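Local coordinates for beta-galacturonidase (Eisenbergiella tayi, PDB 6NCW), which is a glycoside hydrolase family 2 enzyme, a beta-galacturonidase that probably releases beta-linked galacturonic acid from its substrates, at residues Y58-F72 against F98-L112. Sequence-based numbering, arbitrary orientation.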
# COMPACT_ATOMS: atom_id res chain seq x y z
N TYR A 58 -31.59 18.56 -8.33
CA TYR A 58 -30.96 19.66 -7.61
C TYR A 58 -31.88 20.87 -7.62
O TYR A 58 -32.43 21.23 -8.66
CB TYR A 58 -29.63 20.08 -8.28
CG TYR A 58 -28.48 19.09 -8.18
CD1 TYR A 58 -27.43 19.31 -7.29
CD2 TYR A 58 -28.42 17.97 -9.01
CE1 TYR A 58 -26.36 18.43 -7.21
CE2 TYR A 58 -27.35 17.08 -8.93
CZ TYR A 58 -26.32 17.31 -8.03
OH TYR A 58 -25.26 16.44 -7.93
N SER A 59 -32.03 21.53 -6.47
CA SER A 59 -32.90 22.70 -6.44
C SER A 59 -32.38 23.74 -5.45
O SER A 59 -31.68 23.41 -4.48
CB SER A 59 -34.34 22.30 -6.09
OG SER A 59 -34.37 21.37 -5.01
N ARG A 60 -32.72 24.99 -5.73
CA ARG A 60 -32.47 26.13 -4.85
C ARG A 60 -33.43 27.24 -5.26
O ARG A 60 -34.22 27.08 -6.19
CB ARG A 60 -31.02 26.61 -4.95
CG ARG A 60 -30.63 27.13 -6.32
CD ARG A 60 -29.37 28.01 -6.22
NE ARG A 60 -29.67 29.27 -5.53
CZ ARG A 60 -28.77 30.10 -5.01
NH1 ARG A 60 -27.47 29.82 -5.07
NH2 ARG A 60 -29.17 31.21 -4.41
N GLU A 61 -33.33 28.38 -4.58
CA GLU A 61 -34.13 29.54 -4.95
C GLU A 61 -33.24 30.67 -5.44
O GLU A 61 -32.04 30.74 -5.13
CB GLU A 61 -34.98 30.02 -3.76
CG GLU A 61 -36.03 29.01 -3.30
CD GLU A 61 -36.87 29.54 -2.15
OE1 GLU A 61 -36.37 30.40 -1.38
OE2 GLU A 61 -38.05 29.11 -2.02
N PHE A 62 -33.83 31.56 -6.23
CA PHE A 62 -33.13 32.75 -6.66
C PHE A 62 -34.14 33.88 -6.76
O PHE A 62 -35.36 33.66 -6.77
CB PHE A 62 -32.38 32.56 -7.99
CG PHE A 62 -33.27 32.33 -9.18
CD1 PHE A 62 -33.58 33.38 -10.05
CD2 PHE A 62 -33.77 31.07 -9.46
CE1 PHE A 62 -34.39 33.18 -11.16
CE2 PHE A 62 -34.59 30.86 -10.58
CZ PHE A 62 -34.90 31.92 -11.43
N GLU A 63 -33.63 35.10 -6.83
CA GLU A 63 -34.43 36.31 -6.87
C GLU A 63 -34.13 37.06 -8.16
O GLU A 63 -32.96 37.34 -8.45
CB GLU A 63 -34.13 37.19 -5.66
CG GLU A 63 -35.00 38.43 -5.55
CD GLU A 63 -34.94 39.05 -4.16
OE1 GLU A 63 -34.19 38.52 -3.31
OE2 GLU A 63 -35.65 40.05 -3.92
N ALA A 64 -35.17 37.36 -8.93
CA ALA A 64 -34.97 37.98 -10.23
C ALA A 64 -36.29 38.50 -10.76
O ALA A 64 -37.36 38.08 -10.33
CB ALA A 64 -34.36 36.99 -11.23
N LYS A 65 -36.18 39.39 -11.76
CA LYS A 65 -37.31 40.04 -12.41
C LYS A 65 -36.99 40.26 -13.88
O LYS A 65 -35.84 40.47 -14.26
CB LYS A 65 -37.62 41.40 -11.76
CG LYS A 65 -36.45 42.40 -11.89
CD LYS A 65 -36.88 43.86 -11.83
CE LYS A 65 -36.64 44.47 -10.45
NZ LYS A 65 -35.22 44.32 -10.00
N GLY A 66 -38.03 40.26 -14.70
CA GLY A 66 -37.84 40.65 -16.08
C GLY A 66 -37.26 39.52 -16.92
O GLY A 66 -37.52 38.35 -16.69
N ASN A 67 -36.49 39.91 -17.93
CA ASN A 67 -35.84 38.94 -18.80
C ASN A 67 -34.57 38.41 -18.12
O ASN A 67 -33.70 39.19 -17.72
CB ASN A 67 -35.48 39.57 -20.14
CG ASN A 67 -36.69 39.89 -20.99
OD1 ASN A 67 -37.78 39.34 -20.80
ND2 ASN A 67 -36.50 40.79 -21.95
N ILE A 68 -34.47 37.08 -18.01
CA ILE A 68 -33.33 36.46 -17.35
C ILE A 68 -32.69 35.42 -18.27
O ILE A 68 -33.32 34.87 -19.18
CB ILE A 68 -33.71 35.80 -16.01
CG1 ILE A 68 -34.58 34.56 -16.25
CG2 ILE A 68 -34.40 36.80 -15.10
CD1 ILE A 68 -34.79 33.70 -15.01
N ARG A 69 -31.42 35.14 -17.98
CA ARG A 69 -30.67 34.08 -18.63
C ARG A 69 -30.00 33.26 -17.54
O ARG A 69 -29.30 33.81 -16.69
CB ARG A 69 -29.63 34.66 -19.59
CG ARG A 69 -28.79 33.64 -20.34
CD ARG A 69 -27.75 34.38 -21.18
NE ARG A 69 -26.83 33.46 -21.84
CZ ARG A 69 -25.54 33.34 -21.56
NH1 ARG A 69 -24.99 34.10 -20.62
NH2 ARG A 69 -24.80 32.45 -22.22
N LEU A 70 -30.25 31.96 -17.54
CA LEU A 70 -29.52 31.02 -16.70
C LEU A 70 -28.49 30.31 -17.56
O LEU A 70 -28.86 29.60 -18.50
CB LEU A 70 -30.47 30.01 -16.06
CG LEU A 70 -31.50 30.59 -15.10
CD1 LEU A 70 -32.77 29.75 -15.14
CD2 LEU A 70 -30.93 30.64 -13.71
N GLU A 71 -27.21 30.51 -17.26
CA GLU A 71 -26.15 29.79 -17.95
C GLU A 71 -25.65 28.63 -17.10
O GLU A 71 -25.28 28.81 -15.93
CB GLU A 71 -24.97 30.70 -18.32
CG GLU A 71 -23.92 29.89 -19.13
CD GLU A 71 -22.70 30.69 -19.54
OE1 GLU A 71 -22.49 31.80 -19.00
OE2 GLU A 71 -21.94 30.19 -20.40
N PHE A 72 -25.64 27.44 -17.70
CA PHE A 72 -25.11 26.24 -17.08
C PHE A 72 -23.81 25.85 -17.77
O PHE A 72 -23.80 25.59 -18.98
CB PHE A 72 -26.13 25.11 -17.15
CG PHE A 72 -27.38 25.40 -16.38
CD1 PHE A 72 -28.41 26.14 -16.96
CD2 PHE A 72 -27.52 24.97 -15.07
CE1 PHE A 72 -29.57 26.43 -16.23
CE2 PHE A 72 -28.68 25.26 -14.34
CZ PHE A 72 -29.70 25.99 -14.92
N PHE A 98 -24.44 25.55 -21.78
CA PHE A 98 -25.71 25.85 -22.43
C PHE A 98 -26.43 26.89 -21.59
O PHE A 98 -26.01 27.19 -20.47
CB PHE A 98 -26.59 24.59 -22.62
CG PHE A 98 -27.02 23.91 -21.31
CD1 PHE A 98 -26.16 23.05 -20.63
CD2 PHE A 98 -28.30 24.11 -20.79
CE1 PHE A 98 -26.56 22.41 -19.45
CE2 PHE A 98 -28.71 23.49 -19.62
CZ PHE A 98 -27.84 22.63 -18.94
N ASP A 99 -27.50 27.47 -22.13
CA ASP A 99 -28.23 28.48 -21.37
C ASP A 99 -29.74 28.33 -21.56
O ASP A 99 -30.22 27.72 -22.52
CB ASP A 99 -27.77 29.92 -21.72
CG ASP A 99 -28.15 30.36 -23.15
OD1 ASP A 99 -28.96 29.71 -23.83
OD2 ASP A 99 -27.61 31.40 -23.59
N VAL A 100 -30.48 28.91 -20.62
CA VAL A 100 -31.93 29.05 -20.67
C VAL A 100 -32.24 30.53 -20.58
O VAL A 100 -31.72 31.22 -19.69
CB VAL A 100 -32.63 28.28 -19.54
CG1 VAL A 100 -34.13 28.50 -19.59
CG2 VAL A 100 -32.29 26.80 -19.62
N VAL A 101 -33.07 31.02 -21.50
CA VAL A 101 -33.47 32.42 -21.53
C VAL A 101 -34.97 32.50 -21.27
O VAL A 101 -35.76 31.78 -21.91
CB VAL A 101 -33.10 33.08 -22.87
CG1 VAL A 101 -33.64 34.51 -22.90
CG2 VAL A 101 -31.58 33.07 -23.05
N LEU A 102 -35.37 33.35 -20.34
CA LEU A 102 -36.76 33.45 -19.90
C LEU A 102 -37.22 34.89 -20.00
O LEU A 102 -36.58 35.80 -19.45
CB LEU A 102 -36.93 32.97 -18.46
CG LEU A 102 -36.88 31.45 -18.33
CD1 LEU A 102 -37.13 31.06 -16.89
CD2 LEU A 102 -37.90 30.83 -19.27
N LYS A 103 -38.34 35.10 -20.68
CA LYS A 103 -38.83 36.44 -20.96
C LYS A 103 -39.80 36.88 -19.88
O LYS A 103 -40.72 36.15 -19.52
CB LYS A 103 -39.48 36.49 -22.34
CG LYS A 103 -38.47 36.51 -23.48
CD LYS A 103 -39.12 36.24 -24.83
CE LYS A 103 -38.17 36.59 -25.97
NZ LYS A 103 -38.77 36.35 -27.31
N ASP A 104 -39.53 38.07 -19.33
CA ASP A 104 -40.46 38.84 -18.51
C ASP A 104 -41.12 37.98 -17.43
O ASP A 104 -42.33 37.74 -17.43
CB ASP A 104 -41.48 39.52 -19.42
CG ASP A 104 -42.35 40.52 -18.69
OD1 ASP A 104 -43.56 40.26 -18.56
OD2 ASP A 104 -41.82 41.56 -18.24
N ILE A 105 -40.29 37.52 -16.48
CA ILE A 105 -40.77 36.74 -15.35
C ILE A 105 -41.22 37.70 -14.25
O ILE A 105 -40.70 38.81 -14.13
CB ILE A 105 -39.71 35.74 -14.81
CG1 ILE A 105 -38.66 36.46 -13.96
CG2 ILE A 105 -39.01 35.01 -15.95
CD1 ILE A 105 -37.67 35.52 -13.33
N ARG A 106 -42.17 37.25 -13.44
CA ARG A 106 -42.65 38.04 -12.31
C ARG A 106 -41.49 38.35 -11.36
O ARG A 106 -40.53 37.58 -11.27
CB ARG A 106 -43.75 37.30 -11.57
CG ARG A 106 -43.26 36.03 -10.88
CD ARG A 106 -43.70 35.95 -9.42
NE ARG A 106 -42.94 34.95 -8.66
CZ ARG A 106 -42.99 33.64 -8.89
NH1 ARG A 106 -43.74 33.15 -9.87
NH2 ARG A 106 -42.27 32.81 -8.14
N PRO A 107 -41.54 39.48 -10.66
CA PRO A 107 -40.49 39.78 -9.68
C PRO A 107 -40.64 38.88 -8.46
O PRO A 107 -41.68 38.26 -8.23
CB PRO A 107 -40.74 41.25 -9.32
CG PRO A 107 -42.21 41.42 -9.54
CD PRO A 107 -42.55 40.55 -10.72
N GLY A 108 -39.56 38.79 -7.68
CA GLY A 108 -39.60 38.02 -6.45
C GLY A 108 -38.77 36.75 -6.45
O GLY A 108 -37.78 36.63 -7.19
N ILE A 109 -39.16 35.79 -5.62
CA ILE A 109 -38.39 34.58 -5.39
C ILE A 109 -38.89 33.48 -6.32
O ILE A 109 -40.10 33.22 -6.40
CB ILE A 109 -38.49 34.13 -3.92
CG1 ILE A 109 -37.39 34.77 -3.06
CG2 ILE A 109 -38.35 32.63 -3.81
CD1 ILE A 109 -37.38 36.28 -3.05
N HIS A 110 -37.97 32.84 -7.04
CA HIS A 110 -38.29 31.75 -7.94
C HIS A 110 -37.63 30.45 -7.48
O HIS A 110 -36.64 30.46 -6.74
CB HIS A 110 -37.86 32.08 -9.37
CG HIS A 110 -38.40 33.39 -9.85
ND1 HIS A 110 -39.67 33.52 -10.37
CD2 HIS A 110 -37.86 34.63 -9.86
CE1 HIS A 110 -39.88 34.78 -10.70
NE2 HIS A 110 -38.80 35.48 -10.40
N GLN A 111 -38.20 29.33 -7.92
CA GLN A 111 -37.65 28.01 -7.64
C GLN A 111 -36.94 27.50 -8.89
O GLN A 111 -37.54 27.42 -9.96
CB GLN A 111 -38.75 27.03 -7.22
CG GLN A 111 -39.20 27.20 -5.78
CD GLN A 111 -40.03 28.46 -5.59
OE1 GLN A 111 -40.84 28.83 -6.47
NE2 GLN A 111 -39.83 29.14 -4.46
N LEU A 112 -35.66 27.17 -8.74
CA LEU A 112 -34.86 26.54 -9.78
C LEU A 112 -34.66 25.08 -9.44
O LEU A 112 -34.25 24.74 -8.33
CB LEU A 112 -33.50 27.23 -9.93
CG LEU A 112 -32.57 26.62 -10.98
CD1 LEU A 112 -33.22 26.59 -12.36
CD2 LEU A 112 -31.26 27.40 -11.03
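Strands 58-63 and 109-112 pair antiparallel, as do 68-72 and 98-103, and both segments turn a corner together between the two ladders, passing from one sheet of a beta sandwich to the other, consistent with the N-terminal jelly-roll-like domain of family 2 glycosidases. At the corner Asp-104 and Ile-105 both face Gly-66 in a G1 beta bulge, and Asn-67 OD1 takes the N-H of Asp-104 in a short, bent bond (2.6 Å, 137°).

Between the sheets, Phe-62 lays one face of its ring over His-110 CB (3.9 Å from CB to the ring centroid), while its edge meets Leu-112 CB. Phe-62 CG sits between backbone N and carbonyl carbon (chi1 67°), which swings the ring across toward the neighbouring strand. His-110 NE2 donates to Ala-64 O at 3.0 Å, bent to 145°; the acceptor lies in the ring plane, though the donor stands above the carbonyl plane. His-110 ND1 is hydrogen-bonded to Asp-84 OD1. Farther along, Phe-72 CB rests over the Phe-98 ring, 3.7 Å from its centroid, and Leu-70 CD2 reaches Leu-112 CD2 in the facing sheet at 4.2 Å.

On the outer face, the extended Arg-69 crosses Asp-99 at about a right angle, NE meeting OD2 at 2.8 Å in a salt bridge; NH1 makes another to Glu-145.

Mainly apolar groups thus line the interior, away from the sugar-binding residues; buried His-110 is a polar exception, its two bonds probably limiting ring rotation.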